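Local structure of beta-galactosidase (4MAD) at residues N170-F175 / K180-L185; G211-G216 / K235-N240. The protein probably hydrolyses terminal non-reducing beta-D-galactose residues from beta-D-galactosides, as a retaining family 35 glycosidase built on a (beta/alpha)8 barrel. All blocks are in the same frame, centred on the assembly; numbering follows the deposited sequence.

Interaction 1: residues N170-F175 / K180-L185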
ATOM      1  N   ASN A 170       3.176  -9.056 -12.746  1.00 18.04           N
ATOM      2  CA  ASN A 170       1.780  -9.103 -12.389  1.00 18.26           C
ATOM      3  C   ASN A 170       0.671  -8.582 -13.246  1.00 18.26           C
ATOM      4  O   ASN A 170       0.654  -7.446 -13.579  1.00 16.60           O
ATOM      5  CB  ASN A 170       1.837  -8.354 -11.076  1.00 19.13           C
ATOM      6  CG  ASN A 170       0.559  -8.471 -10.286  1.00 21.39           C
ATOM      7  OD1 ASN A 170       0.346  -9.436  -9.651  1.00 22.86           O
ATOM      8  ND2 ASN A 170      -0.292  -7.495 -10.372  1.00 22.48           N
ATOM      9  N   GLU A 171      -0.222  -9.467 -13.648  1.00 15.58           N
ATOM     10  CA  GLU A 171      -1.327  -9.055 -14.467  1.00 17.21           C
ATOM     11  C   GLU A 171      -0.826  -8.163 -15.628  1.00 18.44           C
ATOM     12  O   GLU A 171      -1.364  -7.129 -15.884  1.00 17.11           O
ATOM     13  CB  GLU A 171      -2.386  -8.352 -13.616  1.00 20.38           C
ATOM     14  CG  GLU A 171      -3.213  -9.249 -12.767  1.00 21.59           C
ATOM     15  CD  GLU A 171      -4.509  -8.624 -12.204  1.00 29.44           C
ATOM     16  OE1 GLU A 171      -4.511  -7.416 -11.979  1.00 29.63           O
ATOM     17  OE2 GLU A 171      -5.471  -9.370 -11.993  1.00 24.51           O
ATOM     18  N   TYR A 172       0.226  -8.602 -16.301  1.00 15.42           N
ATOM     19  CA  TYR A 172       0.862  -7.753 -17.288  1.00 15.51           C
ATOM     20  C   TYR A 172      -0.085  -7.379 -18.420  1.00 20.36           C
ATOM     21  O   TYR A 172      -0.026  -6.314 -18.922  1.00 18.18           O
ATOM     22  CB  TYR A 172       2.159  -8.306 -17.819  1.00 15.25           C
ATOM     23  CG  TYR A 172       2.867  -7.358 -18.737  1.00 12.73           C
ATOM     24  CD1 TYR A 172       3.394  -6.159 -18.285  1.00 13.64           C
ATOM     25  CD2 TYR A 172       2.955  -7.602 -20.088  1.00 15.15           C
ATOM     26  CE1 TYR A 172       4.005  -5.299 -19.122  1.00 17.97           C
ATOM     27  CE2 TYR A 172       3.555  -6.714 -20.924  1.00 17.53           C
ATOM     28  CZ  TYR A 172       4.091  -5.574 -20.437  1.00 14.79           C
ATOM     29  OH  TYR A 172       4.706  -4.710 -21.259  1.00 17.24           O
ATOM     30  N   GLY A 173      -0.975  -8.296 -18.767  1.00 14.69           N
ATOM     31  CA  GLY A 173      -1.878  -8.128 -19.855  1.00 18.11           C
ATOM     32  C   GLY A 173      -2.842  -6.993 -19.687  1.00 16.38           C
ATOM     33  O   GLY A 173      -3.520  -6.590 -20.597  1.00 17.69           O
ATOM     34  N   SER A 174      -2.952  -6.545 -18.462  1.00 16.80           N
ATOM     35  CA  SER A 174      -3.780  -5.411 -18.146  1.00 17.72           C
ATOM     36  C   SER A 174      -3.079  -4.077 -18.385  1.00 19.67           C
ATOM     37  O   SER A 174      -3.713  -3.075 -18.347  1.00 20.84           O
ATOM     38  CB  SER A 174      -4.293  -5.477 -16.720  1.00 16.97           C
ATOM     39  OG  SER A 174      -5.068  -6.608 -16.465  1.00 21.54           O
ATOM     40  N   PHE A 175      -1.773  -4.099 -18.599  1.00 15.82           N
ATOM     41  CA  PHE A 175      -0.982  -2.906 -18.781  1.00 17.96           C
ATOM     42  C   PHE A 175      -0.236  -2.801 -20.127  1.00 19.73           C
ATOM     43  O   PHE A 175      -0.023  -1.743 -20.631  1.00 17.14           O
ATOM     44  CB  PHE A 175       0.044  -2.799 -17.663  1.00 16.67           C
ATOM     45  CG  PHE A 175       0.977  -1.618 -17.796  1.00 16.52           C
ATOM     46  CD1 PHE A 175       0.688  -0.425 -17.246  1.00 21.91           C
ATOM     47  CD2 PHE A 175       2.105  -1.689 -18.540  1.00 19.40           C
ATOM     48  CE1 PHE A 175       1.558   0.634 -17.390  1.00 16.77           C
ATOM     49  CE2 PHE A 175       2.921  -0.640 -18.682  1.00 18.00           C
ATOM     50  CZ  PHE A 175       2.629   0.516 -18.118  1.00 14.51           C
ATOM     51  N   LYS A 180       9.168  -8.979 -25.386  1.00 23.56           N
ATOM     52  CA  LYS A 180      10.566  -8.954 -25.130  1.00 24.89           C
ATOM     53  C   LYS A 180      10.810  -8.676 -23.665  1.00 23.14           C
ATOM     54  O   LYS A 180      11.673  -9.239 -23.091  1.00 20.10           O
ATOM     55  CB  LYS A 180      11.261  -7.893 -25.960  1.00 26.91           C
ATOM     56  CG  LYS A 180      11.618  -8.315 -27.335  1.00 34.69           C
ATOM     57  CD  LYS A 180      12.609  -7.366 -27.991  1.00 42.69           C
ATOM     58  CE  LYS A 180      14.035  -7.593 -27.532  1.00 49.00           C
ATOM     59  NZ  LYS A 180      14.911  -8.391 -28.449  1.00 47.91           N
ATOM     60  N   TYR A 181      10.057  -7.759 -23.106  1.00 19.87           N
ATOM     61  CA  TYR A 181      10.173  -7.473 -21.684  1.00 19.19           C
ATOM     62  C   TYR A 181       9.830  -8.688 -20.820  1.00 19.10           C
ATOM     63  O   TYR A 181      10.544  -9.011 -19.935  1.00 18.57           O
ATOM     64  CB  TYR A 181       9.206  -6.367 -21.328  1.00 17.02           C
ATOM     65  CG  TYR A 181       8.934  -6.138 -19.845  1.00 18.77           C
ATOM     66  CD1 TYR A 181       9.931  -6.034 -18.943  1.00 20.37           C
ATOM     67  CD2 TYR A 181       7.673  -5.981 -19.384  1.00 18.82           C
ATOM     68  CE1 TYR A 181       9.656  -5.805 -17.617  1.00 18.61           C
ATOM     69  CE2 TYR A 181       7.408  -5.777 -18.085  1.00 17.75           C
ATOM     70  CZ  TYR A 181       8.391  -5.680 -17.202  1.00 17.47           C
ATOM     71  OH  TYR A 181       8.092  -5.459 -15.927  1.00 17.08           O
ATOM     72  N   LEU A 182       8.728  -9.352 -21.125  1.00 19.88           N
ATOM     73  CA  LEU A 182       8.331 -10.501 -20.342  1.00 20.28           C
ATOM     74  C   LEU A 182       9.378 -11.622 -20.416  1.00 20.50           C
ATOM     75  O   LEU A 182       9.699 -12.234 -19.459  1.00 19.09           O
ATOM     76  CB  LEU A 182       6.994 -11.020 -20.803  1.00 19.65           C
ATOM     77  CG  LEU A 182       5.785 -10.150 -20.525  1.00 24.38           C
ATOM     78  CD1 LEU A 182       4.524 -10.727 -21.112  1.00 24.45           C
ATOM     79  CD2 LEU A 182       5.630  -9.923 -19.088  1.00 27.89           C
ATOM     80  N   GLN A 183       9.894 -11.848 -21.605  1.00 19.54           N
ATOM     81  CA  GLN A 183      10.913 -12.837 -21.815  1.00 21.71           C
ATOM     82  C   GLN A 183      12.173 -12.510 -21.089  1.00 21.61           C
ATOM     83  O   GLN A 183      12.788 -13.346 -20.534  1.00 22.06           O
ATOM     84  CB  GLN A 183      11.132 -13.125 -23.300  1.00 20.99           C
ATOM     85  CG  GLN A 183       9.936 -13.768 -23.920  1.00 19.94           C
ATOM     86  CD  GLN A 183      10.136 -14.255 -25.303  1.00 32.11           C
ATOM     87  OE1 GLN A 183      11.220 -14.406 -25.735  1.00 30.68           O
ATOM     88  NE2 GLN A 183       9.063 -14.472 -26.012  1.00 32.52           N
ATOM     89  N   TYR A 184      12.540 -11.258 -21.091  1.00 22.05           N
ATOM     90  CA  TYR A 184      13.703 -10.875 -20.374  1.00 22.22           C
ATOM     91  C   TYR A 184      13.520 -11.090 -18.870  1.00 21.11           C
ATOM     92  O   TYR A 184      14.390 -11.527 -18.172  1.00 20.91           O
ATOM     93  CB  TYR A 184      13.996  -9.435 -20.649  1.00 23.48           C
ATOM     94  CG  TYR A 184      15.251  -8.983 -20.007  1.00 26.19           C
ATOM     95  CD1 TYR A 184      16.444  -9.090 -20.660  1.00 27.91           C
ATOM     96  CD2 TYR A 184      15.250  -8.478 -18.743  1.00 26.68           C
ATOM     97  CE1 TYR A 184      17.592  -8.697 -20.085  1.00 30.35           C
ATOM     98  CE2 TYR A 184      16.399  -8.057 -18.158  1.00 28.44           C
ATOM     99  CZ  TYR A 184      17.581  -8.176 -18.833  1.00 32.33           C
ATOM    100  OH  TYR A 184      18.764  -7.782 -18.269  1.00 36.04           O
ATOM    101  N   LEU A 185      12.354 -10.736 -18.398  1.00 18.99           N
ATOM    102  CA  LEU A 185      12.010 -10.935 -16.989  1.00 19.79           C
ATOM    103  C   LEU A 185      12.002 -12.411 -16.591  1.00 18.99           C
ATOM    104  O   LEU A 185      12.556 -12.767 -15.612  1.00 19.55           O
ATOM    105  CB  LEU A 185      10.645 -10.346 -16.701  1.00 20.90           C
ATOM    106  CG  LEU A 185      10.422  -9.752 -15.353  1.00 26.24           C
ATOM    107  CD1 LEU A 185      11.548  -8.869 -14.971  1.00 24.73           C
ATOM    108  CD2 LEU A 185       9.134  -8.983 -15.309  1.00 24.41           C
TER
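Tyr-172 OH, on the ring that meets Tyr-181 and Leu-182, is held by two backbone groups: it donates to Arg-131 O and accepts from Asp-178 N. The contact lies just past the fourth strand of a (beta/alpha)8 barrel, where the loop 170-175 packs against the helix that follows. The loop carries the Asn-Glu pair of clan GH-A at this strand end, and Glu-171 is the predicted proton donor. With CG anti to the backbone N (chi1 -174°), the Tyr-172 ring stands out from the short 3-10 turn and reaches the helix. Tyr-181 presents its edge in an offset edge-to-face pair, the centroids 5.3 Å apart and the planes at 64°. The closest approach is Tyr-181 CE2 to Tyr-172 CE1, at 3.6 Å. A tyrosine suits position 181 as well, because its ring edge packs while its OH bonds to Glu-169 OE2 and to the hydroxyl of Tyr-137. On the same side of the Tyr-172 ring plane, toward its CD2 half, branched Leu-182 comes in obliquely, and both its methyls pack on Tyr-172 CD2. Leu-182 CD1 comes within 3.6 Å of that atom, and Leu-182 CD2 reaches it at 3.7 Å. A phenylalanine at Tyr-172 would still fill this buried place, but would probably leave Arg-131 O and Asp-178 N without their shared hydroxyl and the ring less firmly anchored. The loop's own turn is closed by the backbone bond from Phe-175 N to Tyr-172 O, 2.8 Å long.

Interaction 2: residues G211-G216 / K235-N240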
ATOM      1  N   GLY A 211      -1.750 -10.466 -23.979  1.00 20.91           N
ATOM      2  CA  GLY A 211      -0.693  -9.593 -23.536  1.00 17.62           C
ATOM      3  C   GLY A 211       0.237 -10.107 -22.475  1.00 20.97           C
ATOM      4  O   GLY A 211       1.383  -9.789 -22.443  1.00 17.44           O
ATOM      5  N   GLY A 212      -0.343 -10.815 -21.519  1.00 19.35           N
ATOM      6  CA  GLY A 212       0.397 -11.245 -20.364  1.00 19.37           C
ATOM      7  C   GLY A 212       1.049 -12.614 -20.269  1.00 20.03           C
ATOM      8  O   GLY A 212       1.830 -12.806 -19.417  1.00 19.11           O
ATOM      9  N   MET A 213       0.665 -13.563 -21.111  1.00 18.85           N
ATOM     10  CA  MET A 213       1.276 -14.878 -21.092  1.00 17.77           C
ATOM     11  C   MET A 213       2.665 -14.816 -21.707  1.00 21.94           C
ATOM     12  O   MET A 213       2.911 -14.032 -22.595  1.00 21.03           O
ATOM     13  CB  MET A 213       0.403 -15.917 -21.773  1.00 20.79           C
ATOM     14  CG  MET A 213      -0.970 -16.036 -21.221  1.00 19.94           C
ATOM     15  SD  MET A 213      -2.005 -17.271 -22.011  1.00 22.32           S
ATOM     16  CE  MET A 213      -0.929 -18.641 -21.896  1.00 22.29           C
ATOM     17  N   ILE A 214       3.549 -15.639 -21.180  1.00 19.90           N
ATOM     18  CA  ILE A 214       4.877 -15.812 -21.671  1.00 21.11           C
ATOM     19  C   ILE A 214       5.118 -17.237 -22.226  1.00 24.44           C
ATOM     20  O   ILE A 214       4.726 -18.204 -21.658  1.00 22.18           O
ATOM     21  CB  ILE A 214       5.941 -15.529 -20.633  1.00 21.87           C
ATOM     22  CG1 ILE A 214       5.578 -14.343 -19.754  1.00 22.12           C
ATOM     23  CG2 ILE A 214       7.214 -15.262 -21.313  1.00 22.42           C
ATOM     24  CD1 ILE A 214       6.479 -14.139 -18.636  1.00 20.31           C
ATOM     25  N   GLU A 215       5.795 -17.311 -23.355  1.00 22.99           N
ATOM     26  CA  GLU A 215       6.027 -18.570 -23.941  1.00 25.59           C
ATOM     27  C   GLU A 215       6.803 -19.378 -22.936  1.00 24.45           C
ATOM     28  O   GLU A 215       7.742 -18.935 -22.366  1.00 24.66           O
ATOM     29  CB  GLU A 215       6.818 -18.424 -25.245  1.00 29.37           C
ATOM     30  CG  GLU A 215       7.133 -19.693 -25.922  1.00 36.61           C
ATOM     31  CD  GLU A 215       5.904 -20.513 -26.323  1.00 52.24           C
ATOM     32  OE1 GLU A 215       4.852 -20.363 -25.717  1.00 55.80           O
ATOM     33  OE2 GLU A 215       6.005 -21.342 -27.244  1.00 56.69           O
ATOM     34  N   GLY A 216       6.341 -20.600 -22.766  1.00 25.40           N
ATOM     35  CA  GLY A 216       6.913 -21.590 -21.893  1.00 24.63           C
ATOM     36  C   GLY A 216       6.497 -21.520 -20.448  1.00 25.61           C
ATOM     37  O   GLY A 216       6.973 -22.262 -19.670  1.00 25.56           O
ATOM     38  N   LYS A 235      -8.741 -21.915 -20.540  1.00 20.12           N
ATOM     39  CA  LYS A 235      -8.559 -23.124 -21.315  1.00 23.51           C
ATOM     40  C   LYS A 235      -8.439 -22.949 -22.840  1.00 25.29           C
ATOM     41  O   LYS A 235      -7.895 -23.785 -23.508  1.00 25.12           O
ATOM     42  CB  LYS A 235      -9.585 -24.178 -20.929  1.00 23.84           C
ATOM     43  CG  LYS A 235      -9.273 -24.775 -19.600  1.00 25.55           C
ATOM     44  CD  LYS A 235     -10.014 -26.006 -19.354  1.00 37.33           C
ATOM     45  CE  LYS A 235     -11.184 -25.708 -18.583  1.00 35.88           C
ATOM     46  NZ  LYS A 235     -12.131 -26.799 -18.512  1.00 37.76           N
ATOM     47  N   GLN A 236      -8.927 -21.845 -23.358  1.00 24.53           N
ATOM     48  CA  GLN A 236      -8.673 -21.491 -24.729  1.00 24.20           C
ATOM     49  C   GLN A 236      -7.237 -21.238 -25.051  1.00 22.67           C
ATOM     50  O   GLN A 236      -6.836 -21.429 -26.148  1.00 26.63           O
ATOM     51  CB  GLN A 236      -9.513 -20.349 -25.184  1.00 23.74           C
ATOM     52  CG  GLN A 236     -10.887 -20.617 -24.946  1.00 30.80           C
ATOM     53  CD  GLN A 236     -11.683 -20.221 -26.058  1.00 48.22           C
ATOM     54  OE1 GLN A 236     -11.925 -19.063 -26.252  1.00 50.33           O
ATOM     55  NE2 GLN A 236     -12.085 -21.175 -26.852  1.00 54.14           N
ATOM     56  N   TYR A 237      -6.516 -20.710 -24.113  1.00 20.47           N
ATOM     57  CA  TYR A 237      -5.114 -20.469 -24.274  1.00 21.93           C
ATOM     58  C   TYR A 237      -4.191 -21.547 -23.692  1.00 22.30           C
ATOM     59  O   TYR A 237      -3.057 -21.618 -24.035  1.00 23.98           O
ATOM     60  CB  TYR A 237      -4.759 -19.096 -23.683  1.00 22.01           C
ATOM     61  CG  TYR A 237      -5.400 -17.925 -24.372  1.00 22.61           C
ATOM     62  CD1 TYR A 237      -4.661 -17.106 -25.174  1.00 30.35           C
ATOM     63  CD2 TYR A 237      -6.712 -17.633 -24.198  1.00 22.77           C
ATOM     64  CE1 TYR A 237      -5.210 -16.074 -25.793  1.00 33.50           C
ATOM     65  CE2 TYR A 237      -7.285 -16.607 -24.837  1.00 27.57           C
ATOM     66  CZ  TYR A 237      -6.534 -15.824 -25.631  1.00 36.35           C
ATOM     67  OH  TYR A 237      -7.069 -14.737 -26.251  1.00 43.25           O
ATOM     68  N   GLN A 238      -4.689 -22.322 -22.767  1.00 18.72           N
ATOM     69  CA  GLN A 238      -3.887 -23.249 -21.998  1.00 20.69           C
ATOM     70  C   GLN A 238      -4.757 -24.425 -21.618  1.00 21.05           C
ATOM     71  O   GLN A 238      -5.233 -24.484 -20.556  1.00 20.15           O
ATOM     72  CB  GLN A 238      -3.355 -22.562 -20.753  1.00 18.58           C
ATOM     73  CG  GLN A 238      -2.521 -23.418 -19.856  1.00 18.82           C
ATOM     74  CD  GLN A 238      -1.904 -22.620 -18.747  1.00 18.17           C
ATOM     75  OE1 GLN A 238      -0.895 -21.982 -18.889  1.00 17.34           O
ATOM     76  NE2 GLN A 238      -2.576 -22.619 -17.653  1.00 17.07           N
ATOM     77  N   PRO A 239      -5.016 -25.279 -22.574  1.00 20.95           N
ATOM     78  CA  PRO A 239      -6.026 -26.316 -22.460  1.00 23.71           C
ATOM     79  C   PRO A 239      -5.789 -27.385 -21.425  1.00 25.35           C
ATOM     80  O   PRO A 239      -6.730 -27.818 -20.862  1.00 26.91           O
ATOM     81  CB  PRO A 239      -6.072 -26.905 -23.873  1.00 23.87           C
ATOM     82  CG  PRO A 239      -4.910 -26.523 -24.473  1.00 27.10           C
ATOM     83  CD  PRO A 239      -4.466 -25.234 -23.908  1.00 20.26           C
ATOM     84  N   ASN A 240      -4.569 -27.829 -21.223  1.00 25.76           N
ATOM     85  CA  ASN A 240      -4.342 -29.022 -20.413  1.00 26.86           C
ATOM     86  C   ASN A 240      -3.852 -28.886 -18.966  1.00 27.78           C
ATOM     87  O   ASN A 240      -4.087 -29.721 -18.153  1.00 27.87           O
ATOM     88  CB  ASN A 240      -3.409 -29.951 -21.151  1.00 28.65           C
ATOM     89  CG  ASN A 240      -3.919 -30.311 -22.500  1.00 32.86           C
ATOM     90  OD1 ASN A 240      -5.051 -30.615 -22.655  1.00 32.17           O
ATOM     91  ND2 ASN A 240      -3.082 -30.220 -23.481  1.00 35.50           N
TER
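Met-213 and Tyr-237 make the close part of this contact, a Met-aromatic pair in a small interface of 111 Å². The sulfur sits at the root of the tyrosine and not over the middle of its ring: Met-213 SD is 3.7 Å from Tyr-237 CB and 4.1 Å from Tyr-237 CD1. From the ring centroid the same sulfur is 5.0 Å away and 54° off the normal, an oblique approach. Methionine suits this spot because its long, unbranched chain can bridge two backbones whose nearest alpha carbons, those of Met-213 and Tyr-237, are 9.1 Å apart. The chain runs straight as far as the sulfur (chi2 -180°) and bends only at the last torsion (chi3 52°), which turns the methyl aside. There the packing slackens, since Met-213 CE lies 4.5 Å from Gln-238 OE1. That amide oxygen is engaged by Glu-219 N, so it meets the methyl merely as a neighbour, and Tyr-237, at the margin of the contact, stays partly exposed. Past Met-213, Ile-214 turns into helix 179-192 before Glu-215 and Gly-216 reach solvent. The contact joins the residue that follows helix 206-212 to the 235-240 segment, where the chain leaves the region of helix 227-237, in the barrel's outer layer. Tyr-237 also packs on Pro-206, Leu-209 and Ser-210 of helix 206-212, while Met-213 touches Glu-219 and Gln-238 touches Phe-218 on the intervening strand 218-223.

Interactions 1 and 2 follow one another along the chain within the same catalytic barrel, their centres about 13 Å apart. Interaction 1 ties the loop after strand 163-167 to helix 179-192; interaction 2 joins the segment just after helix 206-212 to residues 235-240, farther round the outer layer. They meet directly: Leu-182 CD1 packs 3.5 Å from Gly-211 O, and Tyr-172 CD2 lies 3.6 Å from the same Gly-211 O. Both the loop of the predicted proton donor, through Tyr-172, and helix 179-192, through Leu-182, thus pack on the 211-216 segment. Interaction 1 is the buried portion of this continuous packing, whereas interaction 2 lies at the surface.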